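Side-chain contact in putative primosome component (Streptococcus pyogenes serotype M3, PDB 2QGZ), which probably binds ATP through a P-loop NTPase domain and helps load the replicative helicase onto DNA as part of the primosome: residues R119-H122 with L123-D127. Residues are numbered along the deposited sequence; the frame is centred on the assembly and turned at random.
With PO4 (phosphate ion), chain C.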
loop_
_atom_site.group_PDB
_atom_site.type_symbol
_atom_site.label_atom_id
_atom_site.label_comp_id
_atom_site.label_asym_id
_atom_site.label_seq_id
_atom_site.Cartn_x
_atom_site.Cartn_y
_atom_site.Cartn_z
ATOM N N ARG A 119 -11.560 -4.886 -3.735
ATOM C CA ARG A 119 -11.575 -6.114 -2.957
ATOM C C ARG A 119 -11.785 -7.299 -3.902
ATOM O O ARG A 119 -11.743 -8.458 -3.490
ATOM C CB ARG A 119 -12.702 -6.015 -1.920
ATOM C CG ARG A 119 -12.826 -7.168 -0.940
ATOM C CD ARG A 119 -13.420 -6.678 0.389
ATOM N NE ARG A 119 -14.668 -5.952 0.196
ATOM C CZ ARG A 119 -15.034 -4.902 0.921
ATOM N NH1 ARG A 119 -14.243 -4.457 1.890
ATOM N NH2 ARG A 119 -16.179 -4.284 0.663
ATOM N N HIS A 120 -11.984 -6.996 -5.185
ATOM C CA HIS A 120 -12.209 -8.037 -6.186
ATOM C C HIS A 120 -11.262 -7.950 -7.386
ATOM O O HIS A 120 -11.679 -8.169 -8.527
ATOM C CB HIS A 120 -13.665 -7.982 -6.678
ATOM C CG HIS A 120 -14.676 -8.043 -5.574
ATOM N ND1 HIS A 120 -14.827 -9.147 -4.761
ATOM C CD2 HIS A 120 -15.572 -7.126 -5.135
ATOM C CE1 HIS A 120 -15.773 -8.906 -3.869
ATOM N NE2 HIS A 120 -16.240 -7.687 -4.074
ATOM N N ILE A 121 -9.993 -7.641 -7.137
ATOM C CA ILE A 121 -9.014 -7.547 -8.218
ATOM C C ILE A 121 -8.056 -8.729 -8.184
ATOM O O ILE A 121 -7.384 -8.957 -7.180
ATOM C CB ILE A 121 -8.207 -6.238 -8.124
ATOM C CG1 ILE A 121 -9.173 -5.049 -8.149
ATOM C CG2 ILE A 121 -7.237 -6.141 -9.285
ATOM C CD1 ILE A 121 -8.506 -3.706 -8.063
ATOM N N HIS A 122 -7.999 -9.477 -9.284
ATOM C CA HIS A 122 -7.127 -10.648 -9.377
ATOM C C HIS A 122 -5.845 -10.379 -10.172
ATOM O O HIS A 122 -5.766 -9.438 -10.965
ATOM C CB HIS A 122 -7.860 -11.820 -10.049
ATOM C CG HIS A 122 -9.180 -12.170 -9.430
ATOM N ND1 HIS A 122 -10.262 -11.315 -9.445
ATOM C CD2 HIS A 122 -9.611 -13.308 -8.833
ATOM C CE1 HIS A 122 -11.301 -11.911 -8.888
ATOM N NE2 HIS A 122 -10.933 -13.122 -8.510
ATOM N N LEU A 123 -4.844 -11.232 -9.977
ATOM C CA LEU A 123 -3.584 -11.096 -10.696
ATOM C C LEU A 123 -3.807 -11.112 -12.203
ATOM O O LEU A 123 -3.074 -10.472 -12.946
ATOM C CB LEU A 123 -2.631 -12.237 -10.336
ATOM C CG LEU A 123 -2.069 -12.258 -8.919
ATOM C CD1 LEU A 123 -1.278 -13.538 -8.738
ATOM C CD2 LEU A 123 -1.205 -11.012 -8.680
ATOM N N SER A 124 -4.805 -11.863 -12.653
ATOM C CA SER A 124 -5.108 -11.961 -14.079
ATOM C C SER A 124 -5.608 -10.653 -14.693
ATOM O O SER A 124 -5.547 -10.478 -15.910
ATOM C CB SER A 124 -6.142 -13.068 -14.316
ATOM O OG SER A 124 -7.239 -12.950 -13.420
ATOM N N ASP A 125 -6.096 -9.736 -13.859
ATOM C CA ASP A 125 -6.600 -8.451 -14.351
ATOM C C ASP A 125 -5.486 -7.433 -14.561
ATOM O O ASP A 125 -5.739 -6.344 -15.071
ATOM C CB ASP A 125 -7.618 -7.837 -13.371
ATOM C CG ASP A 125 -8.858 -8.699 -13.184
ATOM O OD1 ASP A 125 -9.467 -9.124 -14.202
ATOM O OD2 ASP A 125 -9.230 -8.943 -12.012
ATOM N N ILE A 126 -4.266 -7.782 -14.160
ATOM C CA ILE A 126 -3.126 -6.872 -14.283
ATOM C C ILE A 126 -2.367 -7.021 -15.601
ATOM O O ILE A 126 -1.954 -8.120 -15.970
ATOM C CB ILE A 126 -2.118 -7.089 -13.121
ATOM C CG1 ILE A 126 -2.826 -6.944 -11.772
ATOM C CG2 ILE A 126 -0.972 -6.112 -13.241
ATOM C CD1 ILE A 126 -3.671 -5.681 -11.628
ATOM N N ASP A 127 -2.181 -5.915 -16.312
ATOM C CA ASP A 127 -1.452 -5.963 -17.574
ATOM C C ASP A 127 0.046 -5.939 -17.314
ATOM O O ASP A 127 0.543 -5.090 -16.572
ATOM C CB ASP A 127 -1.811 -4.773 -18.481
ATOM C CG ASP A 127 -3.190 -4.915 -19.141
ATOM O OD1 ASP A 127 -3.536 -6.029 -19.589
ATOM O OD2 ASP A 127 -3.916 -3.904 -19.226
HETATM P P PO4 C . -7.485 -15.298 -11.253
HETATM O O1 PO4 C . -8.183 -15.501 -9.923
HETATM O O2 PO4 C . -6.333 -14.349 -11.061
HETATM O O3 PO4 C . -6.972 -16.614 -11.766
HETATM O O4 PO4 C . -8.471 -14.733 -12.254
#
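His122 lies just before the 3-10 turn 123-125, and Asp125, the last residue of that turn, bonds back to it, in the loop that leads from strand 109-112 to helix 131-146 of this P-loop NTPase fold. Two hydrogen bonds tie the pair tightly in opposite directions. Backbone N-H of His122 donates a hydrogen bond to Asp125 OD2 over 3.0 Å, nearly straight at 162° and on the anti side of the carboxylate. In return, Asp125 N reaches His122 O at 2.9 Å, from above the carbonyl plane. With CG beside its own backbone N (chi1 -62°), Asp125 turns its carboxylate back to His122, as the N3 carboxylate does in one half of a capping box; the return bond uses the backbone O of His122 in place of an N-cap side chain.

The buried side faces the protein. There Ile121 CG2 meets Ile126 CD1 at 4.3 Å, and both isoleucines pack on helix 165-179, Ile121 against Tyr167 and Ala170, Ile126 against Ala171. Ile126 and Leu123 also touch Phe137 of helix 131-146.

The looser side carries the exposed His122 and Ser124, with a phosphate ion probably taken from the crystallisation liquor. Ser124 N makes a weak bond to phosphate O2. The His122 and Asp125 side chains run alongside one another, ring and carboxylate planes 82° apart; Asp125 OD2 lies at the ring edge, 3.6 Å from His122 ND1, not hydrogen-bonded to it.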